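Local coordinates for protein PmoD (PDB 6CPD) that binds copper(I) through its cupredoxin-like periplasmic domain and probably takes part in copper handling in methane-oxidising bacteria, at residues Ile40-Ile45 against Thr92-His97; Leu57-Asp62 against Thr79-Pro84; Gly107-Thr112 against Ala121-Met126. All blocks are in the same frame, centred on the assembly; numbering follows the deposited sequence.

In the fold
The three contacts are antiparallel strand pairs from the two sheets of a cupredoxin-like beta sandwich. Contact 1 belongs to one sheet; contacts 2 and 3 share the other, where Arg58 O and Leu108 N join their neighbouring strands. Contact 3 is the most buried and almost wholly apolar, with a ring laid on a glycine. Contacts 1 and 2 are partly buried: the first sets phenylalanines inward and a mixed apolar and polar row outward, the second adds a salt bridge and bridging waters at a bulged edge strand. The sheets meet where Val95 packs on Leu57 and Leu83, and where Met41 and Phe43 reach Phe123. His97 and Glu80 add a probable hydrogen bond between contacts 1 and 2.

Contact 1 (Ile40-Ile45 against Thr92-His97); sequences IMAFDI and TFSVEH
Phe43 and Phe93 lie with their rings almost parallel, planes 6° apart, but displaced, centroids 4.7 Å apart, with little of one ring above the other. What sits over the face of the Phe93 ring is the root of the other side chain: Phe43 CB lies 3.8 Å from the ring centroid in a CH-pi contact. The Phe93 ring gets there because its CG stands between the backbone N and carbonyl carbon (chi1 65°), which swings it back across the neighbouring strand. Val95 continues this face, its CG1 4.2 Å from Phe43 CE1 and its CG2 touching Met41 CB. On the other face, Ser94 OG rests 3.6 Å from Ala42 CB, while Ile40 CG1 crosses the bent chain of Glu96 at CG. Two pairs of backbone bonds hold the register; the straightest runs from Phe43 N to Phe93 O (2.8 Å, 173° at the hydrogen). Beyond the pair, Tyr88 stacks on Phe93, and Ile15 and Ile17 pack on Phe43. With Met41 reaching Ile59 and Val95 reaching Leu57, one face is turned to the opposing sheet and the other carries Ile40, Ala42 and polar residues, the two-sided pattern of a strand pair in a cupredoxin-like beta sandwich.

Contact 2 (Leu57-Asp62 against Thr79-Pro84); sequences LRIIRD and TELHLP
Arg58 starts out extended, CG anti to the backbone N (chi1 178°), then bends at chi3 (-84°), which brings its guanidinium beside the ring of His82. The guanidinium is inclined 37° to that ring, and Arg58 NH2 stands over one face, toward the rim, 3.6 Å from His82 CE1. At the ring edge, His82 CD2 lies 3.3 Å from Leu57 O. The polar ends have further partners, Glu72 for Arg58 in a salt bridge and Glu56 for His82 NE2. Thr79 crosses the arginine chain at about a right angle, its OG1 3.4 Å from Arg58 CD and hydrogen-bonded to Leu75 O. Leu57 and Ile59 point to the other face, where Leu81 CD2 meets both Leu57 CD2 and Ile59 CD1. Between Ile59 and Ile60 the register slips by one residue in a classic beta bulge: Glu80 and Leu81 both face Ile59, whose O accepts a firm bond from Glu80 N (2.8 Å) and a weak one from Leu81 N (3.3 Å). The bulge lies on strand 79-86, the outermost strand of its sheet within the chain. Past it, Arg61 turns back to Glu80, and its NH1 forms a salt bridge of 3.0 Å with Glu80 OE2. That oxygen lies in the guanidinium plane, yet the arginine meets the carboxylate from above its plane. Two waters tie Arg61 to Thr79 O, one accepting from NH1 and the other from NH2, and both donating to the carbonyl. Arg61 NH2 also bonds Ala77 O, so NH1 and NH2 each have two partners, while Glu80 OE1 is taken by His97.

Contact 3 (Gly107-Thr112 against Ala121-Met126); sequences GLVTLT and AQFKFM
Gly107 and Phe123, and likewise Val109 and Ala121, form antiparallel hydrogen-bonded pairs, each closed by two backbone bonds such as Gly107 N to Phe123 O (2.8 Å). Between them, the non-hydrogen-bonded pair of Leu108 and Gln122 projects from the other face of the sheet. Phe123 uses the room that the glycine leaves: with chi1 at 59° CG is wedged between N and C, and the ring folds over the partner strand. Gly107 CA then sits over one face, 3.7 Å from the centroid of the Phe123 ring and 17° off its normal, in a CH-pi contact. The absence of a side chain at Gly107 lets the ring lie directly on CA. Val109 comes to the same ring from its rim, CG2 lying in the ring plane 3.8 Å from Phe123 CE2. The edge of the Phe125 ring approaches Gly107 N more loosely, with CE1 4.0 Å away. With an alanine at Phe123, Gly107 CA is likely to lose its aromatic cover and Val109 CG2 its neighbour at the ring edge, opening a gap above the glycine. On the opposite face Leu108 and Gln122 run side by side, pointing the same way, with Leu108 CD2 3.6 Å from Gln122 CG; Leu68 in a loop touches both. The two strands form the hairpin 103-112 and 118-127. Strand 55-61 flanks it through backbone bonds of Leu108 with Arg58 and Thr110 with Glu56, and strand 7-10 covers Val109 and Ala121 through Phe10. Met5 of the second subunit packs on Phe123 and Phe125, and Asn4 of that subunit bonds Lys124 N, which brings the hairpin to the dimer contact.

Contact 1 (Ile40-Ile45 against Thr92-His97)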
# COMPACT_ATOMS: atom_id res chain seq x y z
N ILE B 40 11.38 -11.57 0.31
CA ILE B 40 10.63 -11.92 -0.86
C ILE B 40 9.61 -10.83 -1.13
O ILE B 40 8.84 -10.49 -0.25
CB ILE B 40 9.93 -13.28 -0.70
CG1 ILE B 40 10.98 -14.38 -0.52
CG2 ILE B 40 8.99 -13.55 -1.89
CD1 ILE B 40 10.39 -15.71 -0.09
N MET B 41 9.63 -10.31 -2.35
CA MET B 41 8.62 -9.33 -2.77
C MET B 41 7.71 -9.91 -3.83
O MET B 41 8.18 -10.30 -4.90
CB MET B 41 9.30 -8.06 -3.28
CG MET B 41 10.30 -7.48 -2.28
SD MET B 41 10.94 -5.89 -2.82
CE MET B 41 9.48 -5.25 -3.63
N ALA B 42 6.41 -9.94 -3.54
CA ALA B 42 5.42 -10.48 -4.45
C ALA B 42 4.59 -9.37 -5.09
O ALA B 42 4.08 -8.49 -4.39
CB ALA B 42 4.52 -11.47 -3.73
N PHE B 43 4.44 -9.44 -6.41
CA PHE B 43 3.76 -8.42 -7.22
C PHE B 43 2.48 -9.02 -7.81
O PHE B 43 2.50 -10.14 -8.32
CB PHE B 43 4.67 -7.90 -8.33
CG PHE B 43 5.89 -7.18 -7.83
CD1 PHE B 43 6.99 -7.90 -7.40
CD2 PHE B 43 5.93 -5.80 -7.78
CE1 PHE B 43 8.11 -7.24 -6.92
CE2 PHE B 43 7.04 -5.14 -7.30
CZ PHE B 43 8.14 -5.86 -6.88
N ASP B 44 1.39 -8.28 -7.72
CA ASP B 44 0.10 -8.71 -8.25
C ASP B 44 -0.44 -7.56 -9.12
O ASP B 44 -0.90 -6.54 -8.62
CB ASP B 44 -0.88 -9.02 -7.10
CG ASP B 44 -2.27 -9.46 -7.60
OD1 ASP B 44 -2.59 -9.35 -8.80
OD2 ASP B 44 -3.09 -9.86 -6.74
N ILE B 45 -0.42 -7.75 -10.42
CA ILE B 45 -0.84 -6.72 -11.35
C ILE B 45 -2.37 -6.64 -11.43
O ILE B 45 -3.01 -7.62 -11.81
CB ILE B 45 -0.27 -6.99 -12.74
CG1 ILE B 45 1.27 -7.04 -12.67
CG2 ILE B 45 -0.75 -5.95 -13.71
CD1 ILE B 45 1.93 -7.63 -13.91
N THR B 92 1.15 -12.19 -11.99
CA THR B 92 1.81 -12.22 -10.69
C THR B 92 3.25 -12.68 -10.84
O THR B 92 3.58 -13.41 -11.78
CB THR B 92 1.09 -13.16 -9.68
OG1 THR B 92 1.12 -14.51 -10.17
CG2 THR B 92 -0.35 -12.73 -9.47
N PHE B 93 4.12 -12.24 -9.94
CA PHE B 93 5.49 -12.76 -9.88
C PHE B 93 6.12 -12.40 -8.55
O PHE B 93 5.63 -11.51 -7.85
CB PHE B 93 6.34 -12.25 -11.06
CG PHE B 93 6.59 -10.76 -11.05
CD1 PHE B 93 5.64 -9.88 -11.53
CD2 PHE B 93 7.80 -10.24 -10.61
CE1 PHE B 93 5.88 -8.51 -11.55
CE2 PHE B 93 8.05 -8.88 -10.63
CZ PHE B 93 7.09 -8.01 -11.09
N SER B 94 7.19 -13.09 -8.20
CA SER B 94 7.91 -12.80 -6.96
C SER B 94 9.39 -12.62 -7.27
O SER B 94 9.90 -13.18 -8.23
CB SER B 94 7.75 -13.93 -5.94
OG SER B 94 6.41 -14.03 -5.47
N VAL B 95 10.06 -11.81 -6.45
CA VAL B 95 11.51 -11.69 -6.50
C VAL B 95 12.02 -11.93 -5.08
O VAL B 95 11.32 -11.65 -4.09
CB VAL B 95 11.99 -10.31 -7.03
CG1 VAL B 95 11.09 -9.85 -8.16
CG2 VAL B 95 12.01 -9.29 -5.94
N GLU B 96 13.19 -12.54 -4.98
CA GLU B 96 13.81 -12.80 -3.70
C GLU B 96 15.16 -12.12 -3.68
O GLU B 96 15.87 -12.13 -4.68
CB GLU B 96 13.94 -14.31 -3.46
CG GLU B 96 14.62 -14.69 -2.14
CD GLU B 96 16.14 -14.69 -2.20
OE1 GLU B 96 16.71 -14.72 -3.32
OE2 GLU B 96 16.78 -14.67 -1.13
N HIS B 97 15.51 -11.52 -2.56
CA HIS B 97 16.80 -10.86 -2.45
C HIS B 97 17.27 -10.84 -1.00
O HIS B 97 16.48 -10.63 -0.09
CB HIS B 97 16.73 -9.43 -3.01
CG HIS B 97 18.06 -8.75 -3.06
ND1 HIS B 97 19.08 -9.17 -3.88
CD2 HIS B 97 18.54 -7.68 -2.38
CE1 HIS B 97 20.14 -8.39 -3.71
NE2 HIS B 97 19.84 -7.48 -2.80

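Contact 2 (Leu57-Asp62 against Thr79-Pro84)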
# COMPACT_ATOMS: atom_id res chain seq x y z
N LEU B 57 11.91 -4.56 -13.70
CA LEU B 57 12.08 -4.11 -12.31
C LEU B 57 13.55 -3.91 -12.01
O LEU B 57 14.37 -4.78 -12.26
CB LEU B 57 11.47 -5.12 -11.33
CG LEU B 57 11.79 -4.87 -9.84
CD1 LEU B 57 11.07 -3.63 -9.27
CD2 LEU B 57 11.50 -6.11 -8.99
N ARG B 58 13.88 -2.74 -11.46
CA ARG B 58 15.21 -2.49 -10.95
C ARG B 58 15.11 -1.91 -9.56
O ARG B 58 14.46 -0.88 -9.35
CB ARG B 58 15.99 -1.57 -11.88
CG ARG B 58 17.39 -1.24 -11.34
CD ARG B 58 18.10 -0.23 -12.19
NE ARG B 58 18.75 -0.89 -13.32
CZ ARG B 58 18.84 -0.40 -14.54
NH1 ARG B 58 18.29 0.77 -14.81
NH2 ARG B 58 19.46 -1.08 -15.49
N ILE B 59 15.74 -2.56 -8.59
CA ILE B 59 15.77 -2.00 -7.25
C ILE B 59 17.13 -1.35 -7.04
O ILE B 59 18.16 -1.98 -7.23
CB ILE B 59 15.50 -3.07 -6.18
CG1 ILE B 59 14.10 -3.66 -6.37
CG2 ILE B 59 15.65 -2.48 -4.76
CD1 ILE B 59 13.78 -4.78 -5.38
N ILE B 60 17.12 -0.07 -6.69
CA ILE B 60 18.37 0.66 -6.47
C ILE B 60 18.47 1.19 -5.05
O ILE B 60 17.47 1.42 -4.37
CB ILE B 60 18.52 1.88 -7.42
CG1 ILE B 60 17.38 2.87 -7.18
CG2 ILE B 60 18.54 1.43 -8.88
CD1 ILE B 60 17.56 4.19 -7.89
N ARG B 61 19.71 1.38 -4.61
CA ARG B 61 19.98 2.18 -3.43
C ARG B 61 19.54 3.60 -3.78
O ARG B 61 19.81 4.10 -4.88
CB ARG B 61 21.47 2.11 -3.06
CG ARG B 61 21.88 0.67 -2.73
CD ARG B 61 23.37 0.49 -2.54
NE ARG B 61 24.12 0.46 -3.80
CZ ARG B 61 24.28 -0.62 -4.57
NH1 ARG B 61 23.73 -1.78 -4.24
NH2 ARG B 61 24.99 -0.53 -5.69
N ASP B 62 18.83 4.24 -2.86
CA ASP B 62 18.31 5.58 -3.07
C ASP B 62 19.47 6.58 -2.95
O ASP B 62 20.08 6.68 -1.89
CB ASP B 62 17.23 5.90 -2.03
CG ASP B 62 16.44 7.17 -2.36
OD1 ASP B 62 16.96 8.05 -3.10
OD2 ASP B 62 15.29 7.30 -1.87
N THR B 79 22.56 -0.38 -8.38
CA THR B 79 21.58 -1.48 -8.45
C THR B 79 21.78 -2.60 -7.44
O THR B 79 22.87 -3.16 -7.31
CB THR B 79 21.57 -2.08 -9.86
OG1 THR B 79 20.99 -1.13 -10.75
CG2 THR B 79 20.76 -3.38 -9.90
N GLU B 80 20.70 -2.92 -6.72
CA GLU B 80 20.65 -4.07 -5.80
C GLU B 80 20.19 -5.31 -6.53
O GLU B 80 20.69 -6.41 -6.30
CB GLU B 80 19.71 -3.83 -4.63
CG GLU B 80 20.25 -2.95 -3.55
CD GLU B 80 21.29 -3.65 -2.69
OE1 GLU B 80 21.30 -4.90 -2.63
OE2 GLU B 80 22.09 -2.93 -2.05
N LEU B 81 19.18 -5.13 -7.37
CA LEU B 81 18.64 -6.24 -8.14
C LEU B 81 18.04 -5.73 -9.43
O LEU B 81 17.49 -4.63 -9.46
CB LEU B 81 17.59 -6.97 -7.29
CG LEU B 81 16.54 -7.91 -7.90
CD1 LEU B 81 16.17 -8.95 -6.87
CD2 LEU B 81 15.29 -7.13 -8.31
N HIS B 82 18.13 -6.52 -10.49
CA HIS B 82 17.59 -6.12 -11.78
C HIS B 82 16.95 -7.29 -12.51
O HIS B 82 17.60 -8.29 -12.77
CB HIS B 82 18.68 -5.50 -12.66
CG HIS B 82 18.16 -4.95 -13.95
ND1 HIS B 82 18.88 -4.97 -15.12
CD2 HIS B 82 16.98 -4.35 -14.25
CE1 HIS B 82 18.17 -4.42 -16.09
NE2 HIS B 82 17.01 -4.04 -15.58
N LEU B 83 15.65 -7.17 -12.81
CA LEU B 83 14.98 -8.14 -13.66
C LEU B 83 14.65 -7.52 -15.01
O LEU B 83 13.86 -6.58 -15.08
CB LEU B 83 13.68 -8.63 -13.03
CG LEU B 83 13.59 -9.26 -11.65
CD1 LEU B 83 12.16 -9.76 -11.50
CD2 LEU B 83 14.60 -10.39 -11.48
N PRO B 84 15.25 -8.05 -16.09
CA PRO B 84 14.96 -7.53 -17.43
C PRO B 84 13.47 -7.58 -17.78
O PRO B 84 12.74 -8.42 -17.26
CB PRO B 84 15.75 -8.47 -18.36
CG PRO B 84 16.84 -9.00 -17.51
CD PRO B 84 16.28 -9.09 -16.11
O HOH W 1 24.99 -4.25 -5.30
O HOH W 2 25.86 -2.85 -7.20

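Contact 3 (Gly107-Thr112 against Ala121-Met126)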
# COMPACT_ATOMS: atom_id res chain seq x y z
N GLY B 107 12.27 0.82 -5.72
CA GLY B 107 11.97 -0.14 -6.76
C GLY B 107 11.47 0.64 -7.96
O GLY B 107 10.49 1.38 -7.86
N LEU B 108 12.17 0.51 -9.08
CA LEU B 108 11.77 1.16 -10.32
C LEU B 108 11.06 0.17 -11.23
O LEU B 108 11.70 -0.77 -11.73
CB LEU B 108 12.97 1.74 -11.06
CG LEU B 108 13.78 2.76 -10.28
CD1 LEU B 108 15.05 3.13 -11.04
CD2 LEU B 108 12.91 3.96 -10.04
N VAL B 109 9.78 0.37 -11.46
CA VAL B 109 9.01 -0.51 -12.34
C VAL B 109 8.81 0.21 -13.66
O VAL B 109 8.22 1.28 -13.71
CB VAL B 109 7.64 -0.89 -11.75
CG1 VAL B 109 6.90 -1.81 -12.72
CG2 VAL B 109 7.79 -1.55 -10.38
N THR B 110 9.31 -0.38 -14.73
CA THR B 110 9.20 0.25 -16.02
C THR B 110 8.30 -0.58 -16.92
O THR B 110 8.55 -1.76 -17.14
CB THR B 110 10.58 0.41 -16.68
OG1 THR B 110 11.47 1.07 -15.77
CG2 THR B 110 10.47 1.23 -17.97
N LEU B 111 7.24 0.06 -17.43
CA LEU B 111 6.35 -0.59 -18.37
C LEU B 111 6.59 -0.09 -19.77
O LEU B 111 6.80 1.10 -19.99
CB LEU B 111 4.89 -0.34 -18.03
CG LEU B 111 4.21 -1.03 -16.86
CD1 LEU B 111 2.76 -0.66 -16.97
CD2 LEU B 111 4.39 -2.53 -16.94
N THR B 112 6.50 -0.99 -20.73
CA THR B 112 6.58 -0.56 -22.09
C THR B 112 5.18 -0.63 -22.68
O THR B 112 4.62 -1.72 -22.82
CB THR B 112 7.55 -1.43 -22.92
OG1 THR B 112 8.82 -1.51 -22.26
CG2 THR B 112 7.73 -0.84 -24.31
N ALA B 121 7.44 3.81 -12.71
CA ALA B 121 6.87 4.17 -11.42
C ALA B 121 7.85 3.77 -10.35
O ALA B 121 8.61 2.82 -10.53
CB ALA B 121 5.53 3.49 -11.23
N GLN B 122 7.84 4.50 -9.23
CA GLN B 122 8.78 4.26 -8.14
C GLN B 122 8.04 3.81 -6.91
O GLN B 122 6.98 4.36 -6.60
CB GLN B 122 9.59 5.54 -7.82
CG GLN B 122 10.23 6.22 -9.03
CD GLN B 122 10.97 7.51 -8.68
OE1 GLN B 122 11.13 7.86 -7.51
NE2 GLN B 122 11.43 8.22 -9.71
N PHE B 123 8.52 2.76 -6.27
CA PHE B 123 8.07 2.54 -4.91
C PHE B 123 9.26 2.65 -3.98
O PHE B 123 10.29 1.96 -4.15
CB PHE B 123 7.32 1.23 -4.74
CG PHE B 123 8.08 0.01 -5.09
CD1 PHE B 123 8.71 -0.74 -4.11
CD2 PHE B 123 8.07 -0.48 -6.40
CE1 PHE B 123 9.39 -1.91 -4.43
CE2 PHE B 123 8.73 -1.67 -6.73
CZ PHE B 123 9.39 -2.39 -5.74
N LYS B 124 9.12 3.54 -3.01
CA LYS B 124 10.22 3.85 -2.11
C LYS B 124 10.02 3.06 -0.85
O LYS B 124 8.89 2.96 -0.36
CB LYS B 124 10.26 5.35 -1.83
CG LYS B 124 10.46 6.18 -3.08
CD LYS B 124 10.82 7.61 -2.73
CE LYS B 124 11.14 8.40 -3.97
NZ LYS B 124 11.69 9.73 -3.59
N PHE B 125 11.08 2.46 -0.34
CA PHE B 125 10.93 1.70 0.89
C PHE B 125 12.22 1.72 1.68
O PHE B 125 13.27 2.14 1.18
CB PHE B 125 10.51 0.24 0.61
CG PHE B 125 11.49 -0.57 -0.20
CD1 PHE B 125 11.52 -0.47 -1.58
CD2 PHE B 125 12.38 -1.45 0.42
CE1 PHE B 125 12.43 -1.22 -2.33
CE2 PHE B 125 13.28 -2.22 -0.32
CZ PHE B 125 13.29 -2.11 -1.69
N MET B 126 12.16 1.27 2.91
CA MET B 126 13.41 1.18 3.63
C MET B 126 13.57 -0.15 4.33
O MET B 126 12.59 -0.82 4.68
CB MET B 126 13.52 2.32 4.61
CG MET B 126 12.60 2.27 5.78
SD MET B 126 13.20 3.55 6.88
CE MET B 126 14.93 3.09 6.91